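Local coordinates for outer membrane protein (Bartonella henselae, PDB 2FI9), which is of unknown function, and although named an outer membrane protein it folds as a compact alpha/beta domain of the DUF498/DUF598 family, at residues His11-Ala16 / Cys39-Tyr45; Thr103-Val107 / Leu124-Glu128. All blocks are in the same frame, centred on the assembly; numbering follows the deposited sequence.

Contact 1 comes first along the chain and closes before contact 2 opens; their centres lie about 16 Å apart. Both lie at the five-stranded mixed sheet, each using strand residues on one side only. Contact 1 lays the N-terminal loop against the turn between strands 36-40 and 43-47, the latter outermost in this sheet. Contact 2 lies where strand 120-124, the neighbour of 36-40, runs out into the C-terminal tail. Helix 103-115 links them: its start takes part in contact 2, and its F110 and L114 touch R15 of contact 1. The contacts also meet directly, C39 SG lying 4.2 Å from L124 CD1. The N-terminal loop thus packs on a hairpin, the tail's start on helix 103-115.

Contact 1. Residues His11-Ala16 / Cys39-Tyr45; sequences HFPGRA and CIPSGIY
The carbonyl oxygen of F12 accepts the backbone N-H of I44, with F12 O to I44 N at 3.0 Å and an N-H...O angle of 157°. G43 CA also comes within 3.1 Å of F12 O, so the two backbones are packed closely where G43 has no side chain. G43 has a positive phi, a conformation suited to glycine. It closes the type I turn from I40 at the tip of the beta hairpin of strands 36-40 and 43-47, and the loop 11-16 lies across that tip.

The carbonyl of I44 meets H11. Both H11 CA and ring carbon CD2 approach it, and H11 CA reaches I44 O at 3.1 Å as a C-H...O contact. The H11 ring lies obliquely against Y45, with planes at 53° and NE2 of H11 3.4 Å from CE1 of Y45. Y45 has R61 as a cation-pi partner. Its hydroxyl donates to S42 OG, which is also hydrogen-bonded to E65.

Apolar contacts lie beyond the I44 backbone. I44 CD1 sits 4.0 Å from F12 CD2 and also touches A16 CB. R15 crosses the turn at its other end. Its CG lies 3.3 Å from I40 O. A bend at chi3 (-65°) brings the guanidinium of R15 alongside P41, with P41 CG 4.0 Å above the plane, over its centre. NH1 goes on to V120 O, which ties the arginine to the next strand of the sheet.

Between the two segments there is one conventional hydrogen bond; the rest is close packing. I44 O is buried without such a partner, and the C-H groups of H11 may offset part of that cost.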
ATOM      1  N   HIS A  11      12.871  -3.583   2.352  1.00 47.42           N
ATOM      2  CA  HIS A  11      12.767  -2.949   3.715  1.00 46.94           C
ATOM      3  C   HIS A  11      13.715  -1.748   3.920  1.00 45.69           C
ATOM      4  O   HIS A  11      14.852  -1.690   3.393  1.00 46.00           O
ATOM      5  CB  HIS A  11      12.938  -3.989   4.830  1.00 48.05           C
ATOM      6  CG  HIS A  11      12.255  -3.633   6.122  1.00 50.64           C
ATOM      7  ND1 HIS A  11      11.936  -4.579   7.076  1.00 53.12           N
ATOM      8  CD2 HIS A  11      11.823  -2.445   6.616  1.00 52.32           C
ATOM      9  CE1 HIS A  11      11.357  -3.985   8.106  1.00 53.46           C
ATOM     10  NE2 HIS A  11      11.270  -2.691   7.849  1.00 52.44           N
ATOM     11  N   PHE A  12      13.238  -0.827   4.754  1.00 43.25           N
ATOM     12  CA  PHE A  12      13.603   0.570   4.723  1.00 40.09           C
ATOM     13  C   PHE A  12      12.741   1.175   5.830  1.00 38.46           C
ATOM     14  O   PHE A  12      11.551   0.872   5.894  1.00 37.04           O
ATOM     15  CB  PHE A  12      13.174   1.112   3.362  1.00 40.17           C
ATOM     16  CG  PHE A  12      13.620   2.489   3.090  1.00 40.65           C
ATOM     17  CD1 PHE A  12      14.972   2.772   2.916  1.00 39.99           C
ATOM     18  CD2 PHE A  12      12.692   3.505   2.960  1.00 40.41           C
ATOM     19  CE1 PHE A  12      15.395   4.063   2.654  1.00 41.69           C
ATOM     20  CE2 PHE A  12      13.111   4.795   2.699  1.00 41.48           C
ATOM     21  CZ  PHE A  12      14.454   5.074   2.545  1.00 40.69           C
ATOM     22  N   PRO A  13      13.329   2.011   6.719  1.00 36.06           N
ATOM     23  CA  PRO A  13      12.646   2.398   7.950  1.00 35.15           C
ATOM     24  C   PRO A  13      11.713   3.618   7.865  1.00 34.29           C
ATOM     25  O   PRO A  13      11.424   4.238   8.891  1.00 34.47           O
ATOM     26  CB  PRO A  13      13.820   2.712   8.892  1.00 34.42           C
ATOM     27  CG  PRO A  13      14.839   3.290   7.984  1.00 34.55           C
ATOM     28  CD  PRO A  13      14.659   2.636   6.623  1.00 36.21           C
ATOM     29  N   GLY A  14      11.269   3.973   6.665  1.00 34.22           N
ATOM     30  CA  GLY A  14      10.296   5.045   6.483  1.00 33.32           C
ATOM     31  C   GLY A  14       9.692   4.936   5.093  1.00 33.74           C
ATOM     32  O   GLY A  14      10.024   4.018   4.344  1.00 34.07           O
ATOM     33  N   ARG A  15       8.823   5.871   4.735  1.00 33.08           N
ATOM     34  CA  ARG A  15       8.274   5.908   3.373  1.00 32.91           C
ATOM     35  C   ARG A  15       9.275   6.535   2.410  1.00 32.95           C
ATOM     36  O   ARG A  15      10.057   7.389   2.804  1.00 33.40           O
ATOM     37  CB  ARG A  15       6.983   6.712   3.352  1.00 32.99           C
ATOM     38  CG  ARG A  15       5.825   5.994   4.016  1.00 32.83           C
ATOM     39  CD  ARG A  15       4.708   6.945   4.361  1.00 33.90           C
ATOM     40  NE  ARG A  15       5.121   7.926   5.369  1.00 33.10           N
ATOM     41  CZ  ARG A  15       4.342   8.911   5.801  1.00 36.02           C
ATOM     42  NH1 ARG A  15       3.105   9.055   5.315  1.00 35.85           N
ATOM     43  NH2 ARG A  15       4.794   9.749   6.723  1.00 35.39           N
ATOM     44  N   ALA A  16       9.231   6.118   1.150  1.00 32.90           N
ATOM     45  CA  ALA A  16      10.058   6.699   0.083  1.00 33.08           C
ATOM     46  C   ALA A  16       9.229   6.667  -1.191  1.00 33.29           C
ATOM     47  O   ALA A  16       8.345   5.834  -1.308  1.00 32.56           O
ATOM     48  CB  ALA A  16      11.329   5.879  -0.111  1.00 33.06           C
ATOM     49  N   CYS A  39       3.574   0.240   2.593  1.00 33.54           N
ATOM     50  CA  CYS A  39       4.376   1.425   2.820  1.00 33.64           C
ATOM     51  C   CYS A  39       3.650   2.242   3.853  1.00 33.13           C
ATOM     52  O   CYS A  39       2.570   2.766   3.593  1.00 32.13           O
ATOM     53  CB  CYS A  39       4.491   2.245   1.532  1.00 34.64           C
ATOM     54  SG  CYS A  39       5.081   1.319   0.107  1.00 37.24           S
ATOM     55  N   ILE A  40       4.222   2.325   5.041  1.00 32.34           N
ATOM     56  CA  ILE A  40       3.565   2.994   6.159  1.00 32.17           C
ATOM     57  C   ILE A  40       4.603   3.896   6.857  1.00 31.85           C
ATOM     58  O   ILE A  40       5.791   3.823   6.534  1.00 30.77           O
ATOM     59  CB  ILE A  40       2.912   1.955   7.109  1.00 32.15           C
ATOM     60  CG1 ILE A  40       3.949   0.903   7.535  1.00 32.54           C
ATOM     61  CG2 ILE A  40       1.752   1.282   6.401  1.00 31.08           C
ATOM     62  CD1 ILE A  40       3.421  -0.135   8.528  1.00 32.88           C
ATOM     63  N   PRO A  41       4.162   4.808   7.742  1.00 31.44           N
ATOM     64  CA  PRO A  41       5.173   5.694   8.355  1.00 31.69           C
ATOM     65  C   PRO A  41       6.406   4.999   8.944  1.00 31.89           C
ATOM     66  O   PRO A  41       7.506   5.586   8.909  1.00 31.63           O
ATOM     67  CB  PRO A  41       4.372   6.438   9.427  1.00 31.98           C
ATOM     68  CG  PRO A  41       3.029   6.545   8.802  1.00 31.35           C
ATOM     69  CD  PRO A  41       2.801   5.173   8.171  1.00 31.91           C
ATOM     70  N   SER A  42       6.245   3.780   9.476  1.00 31.91           N
ATOM     71  CA  SER A  42       7.385   3.060  10.102  1.00 31.98           C
ATOM     72  C   SER A  42       8.300   2.350   9.086  1.00 32.53           C
ATOM     73  O   SER A  42       9.346   1.822   9.454  1.00 32.89           O
ATOM     74  CB  SER A  42       6.893   2.044  11.131  1.00 32.27           C
ATOM     75  OG  SER A  42       6.211   0.971  10.487  1.00 31.83           O
ATOM     76  N   GLY A  43       7.885   2.314   7.822  1.00 32.97           N
ATOM     77  CA  GLY A  43       8.743   1.785   6.772  1.00 32.92           C
ATOM     78  C   GLY A  43       8.038   1.090   5.640  1.00 32.86           C
ATOM     79  O   GLY A  43       6.807   1.138   5.528  1.00 33.33           O
ATOM     80  N   ILE A  44       8.833   0.445   4.799  1.00 32.35           N
ATOM     81  CA  ILE A  44       8.330  -0.360   3.699  1.00 33.02           C
ATOM     82  C   ILE A  44       8.620  -1.809   4.052  1.00 33.44           C
ATOM     83  O   ILE A  44       9.785  -2.166   4.274  1.00 33.58           O
ATOM     84  CB  ILE A  44       9.045   0.010   2.375  1.00 32.96           C
ATOM     85  CG1 ILE A  44       8.873   1.509   2.096  1.00 34.07           C
ATOM     86  CG2 ILE A  44       8.496  -0.833   1.199  1.00 33.73           C
ATOM     87  CD1 ILE A  44       9.615   2.038   0.876  1.00 32.89           C
ATOM     88  N   TYR A  45       7.578  -2.639   4.095  1.00 33.45           N
ATOM     89  CA  TYR A  45       7.696  -4.041   4.493  1.00 33.41           C
ATOM     90  C   TYR A  45       7.191  -4.945   3.374  1.00 33.96           C
ATOM     91  O   TYR A  45       6.215  -4.612   2.700  1.00 32.49           O
ATOM     92  CB  TYR A  45       6.821  -4.319   5.717  1.00 34.03           C
ATOM     93  CG  TYR A  45       7.106  -3.472   6.929  1.00 33.99           C
ATOM     94  CD1 TYR A  45       7.862  -3.972   7.983  1.00 34.59           C
ATOM     95  CD2 TYR A  45       6.596  -2.180   7.033  1.00 34.27           C
ATOM     96  CE1 TYR A  45       8.122  -3.202   9.112  1.00 33.55           C
ATOM     97  CE2 TYR A  45       6.848  -1.393   8.153  1.00 33.76           C
ATOM     98  CZ  TYR A  45       7.604  -1.920   9.192  1.00 34.07           C
ATOM     99  OH  TYR A  45       7.871  -1.156  10.305  1.00 34.56           O
TER

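Contact 2. Residues Thr103-Val107 / Leu124-Glu128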
ATOM      1  N   THR A 103      -2.372  -1.280  -9.319  1.00 30.79           N
ATOM      2  CA  THR A 103      -1.084  -1.082  -8.646  1.00 29.43           C
ATOM      3  C   THR A 103      -0.346   0.118  -9.244  1.00 30.12           C
ATOM      4  O   THR A 103       0.215   0.923  -8.507  1.00 29.64           O
ATOM      5  CB  THR A 103      -0.236  -2.367  -8.643  1.00 29.27           C
ATOM      6  OG1 THR A 103      -0.836  -3.300  -7.746  1.00 29.16           O
ATOM      7  CG2 THR A 103       1.244  -2.100  -8.165  1.00 28.37           C
ATOM      8  N   GLY A 104      -0.391   0.258 -10.566  1.00 30.44           N
ATOM      9  CA  GLY A 104       0.264   1.398 -11.244  1.00 31.06           C
ATOM     10  C   GLY A 104      -0.270   2.734 -10.744  1.00 31.33           C
ATOM     11  O   GLY A 104       0.490   3.616 -10.364  1.00 31.46           O
ATOM     12  N   ALA A 105      -1.598   2.851 -10.716  1.00 31.11           N
ATOM     13  CA  ALA A 105      -2.280   4.054 -10.261  1.00 30.33           C
ATOM     14  C   ALA A 105      -1.960   4.324  -8.803  1.00 30.58           C
ATOM     15  O   ALA A 105      -1.747   5.469  -8.428  1.00 31.37           O
ATOM     16  CB  ALA A 105      -3.793   3.916 -10.454  1.00 30.27           C
ATOM     17  N   ALA A 106      -1.936   3.281  -7.981  1.00 29.89           N
ATOM     18  CA  ALA A 106      -1.667   3.473  -6.558  1.00 31.06           C
ATOM     19  C   ALA A 106      -0.239   4.003  -6.344  1.00 30.91           C
ATOM     20  O   ALA A 106      -0.006   4.915  -5.525  1.00 31.53           O
ATOM     21  CB  ALA A 106      -1.900   2.185  -5.801  1.00 30.52           C
ATOM     22  N   VAL A 107       0.723   3.447  -7.082  1.00 31.40           N
ATOM     23  CA  VAL A 107       2.108   3.934  -6.997  1.00 31.01           C
ATOM     24  C   VAL A 107       2.172   5.431  -7.307  1.00 31.62           C
ATOM     25  O   VAL A 107       2.772   6.210  -6.542  1.00 31.16           O
ATOM     26  CB  VAL A 107       3.074   3.165  -7.957  1.00 31.22           C
ATOM     27  CG1 VAL A 107       4.422   3.918  -8.133  1.00 30.03           C
ATOM     28  CG2 VAL A 107       3.279   1.712  -7.483  1.00 30.63           C
ATOM     29  N   LEU A 124       0.519  -2.455  -1.782  1.00 31.04           N
ATOM     30  CA  LEU A 124       0.712  -2.595  -3.223  1.00 31.55           C
ATOM     31  C   LEU A 124       0.931  -4.043  -3.639  1.00 31.52           C
ATOM     32  O   LEU A 124       1.970  -4.619  -3.318  1.00 31.54           O
ATOM     33  CB  LEU A 124       1.882  -1.717  -3.684  1.00 31.05           C
ATOM     34  CG  LEU A 124       1.830  -0.232  -3.290  1.00 31.08           C
ATOM     35  CD1 LEU A 124       3.158   0.466  -3.494  1.00 27.36           C
ATOM     36  CD2 LEU A 124       0.753   0.526  -4.063  1.00 29.31           C
ATOM     37  N   PHE A 125      -0.035  -4.619  -4.357  1.00 30.99           N
ATOM     38  CA  PHE A 125       0.150  -5.942  -4.939  1.00 30.60           C
ATOM     39  C   PHE A 125       1.092  -5.836  -6.114  1.00 30.85           C
ATOM     40  O   PHE A 125       0.856  -5.064  -7.028  1.00 30.51           O
ATOM     41  CB  PHE A 125      -1.166  -6.526  -5.398  1.00 31.01           C
ATOM     42  CG  PHE A 125      -1.059  -7.924  -5.954  1.00 30.85           C
ATOM     43  CD1 PHE A 125      -0.832  -9.009  -5.111  1.00 29.30           C
ATOM     44  CD2 PHE A 125      -1.229  -8.160  -7.318  1.00 31.30           C
ATOM     45  CE1 PHE A 125      -0.752 -10.297  -5.616  1.00 29.66           C
ATOM     46  CE2 PHE A 125      -1.174  -9.467  -7.834  1.00 31.65           C
ATOM     47  CZ  PHE A 125      -0.931 -10.529  -6.985  1.00 29.15           C
ATOM     48  N   ALA A 126       2.156  -6.627  -6.083  1.00 30.87           N
ATOM     49  CA  ALA A 126       3.185  -6.575  -7.117  1.00 30.85           C
ATOM     50  C   ALA A 126       2.654  -7.216  -8.379  1.00 31.01           C
ATOM     51  O   ALA A 126       2.207  -8.353  -8.351  1.00 30.67           O
ATOM     52  CB  ALA A 126       4.408  -7.307  -6.659  1.00 30.92           C
ATOM     53  N   VAL A 127       2.721  -6.478  -9.478  1.00 31.92           N
ATOM     54  CA  VAL A 127       2.265  -6.958 -10.782  1.00 32.81           C
ATOM     55  C   VAL A 127       3.442  -7.331 -11.671  1.00 33.47           C
ATOM     56  O   VAL A 127       4.571  -6.863 -11.472  1.00 33.23           O
ATOM     57  CB  VAL A 127       1.400  -5.895 -11.545  1.00 32.78           C
ATOM     58  CG1 VAL A 127       0.061  -5.689 -10.873  1.00 32.66           C
ATOM     59  CG2 VAL A 127       2.130  -4.573 -11.659  1.00 32.75           C
ATOM     60  N   GLU A 128       3.164  -8.176 -12.665  1.00 34.16           N
ATOM     61  CA  GLU A 128       4.135  -8.457 -13.722  1.00 35.38           C
ATOM     62  C   GLU A 128       4.369  -7.178 -14.527  1.00 35.36           C
ATOM     63  O   GLU A 128       5.489  -6.893 -14.931  1.00 34.30           O
ATOM     64  CB  GLU A 128       3.634  -9.568 -14.645  1.00 35.74           C
ATOM     65  CG  GLU A 128       3.595 -10.935 -14.017  1.00 38.21           C
ATOM     66  CD  GLU A 128       4.975 -11.487 -13.733  1.00 42.38           C
ATOM     67  OE1 GLU A 128       5.108 -12.239 -12.744  1.00 44.06           O
ATOM     68  OE2 GLU A 128       5.931 -11.168 -14.484  1.00 43.57           O
ATOM     69  OXT GLU A 128       3.424  -6.401 -14.771  1.00 35.31           O
TER
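Strand 97-101, helix 103-115 and strand 120-124 form a beta-alpha-beta crossover that passes over strand 71-75, and this contact joins the start of its helix to the end of its last strand and the tail beyond. T103, in the first turn of the helix, donates from OG1 to F125 O. The hydroxyl lies in the carbonyl plane, on a lone pair, with a C=O...O angle of 141°. The modelled separation of T103 OG1 and F125 O is 2.5 Å, which is very short, so its exact value is doubtful.

The methyl of T103 lies alongside the same carbonyl, with CG2 3.2 Å from F125 O. The hydroxyl stands beside the helix backbone N and anti to the carbonyl carbon (chi1 -71°), which points it to the tail. OG1 of T103 is also hydrogen-bonded to the backbone N of G77, in the loop after strand 71-75.

V127 packs beside this bond, with V127 CG1 4.0 Å from T103 CB. A separate apolar contact lies at the end of strand 120-124, where L124 reaches the helix with both its methyls. CD2 of L124 lies 3.6 Å from CB of A106, while CD1 of L124 meets CG2 of V107 at 4.2 Å. The V107 and L124 side chains cross at about a right angle. F26 of strand 25-28 touches T103, V107 and L124, so the small antiparallel sheet also packs here.

One threonine hydroxyl thus links three pieces of backbone: the helix start, the tail and the loop at G77. T103 is buried, so water probably competes little for its hydroxyl, although the very short modelled distance is no measure of strength.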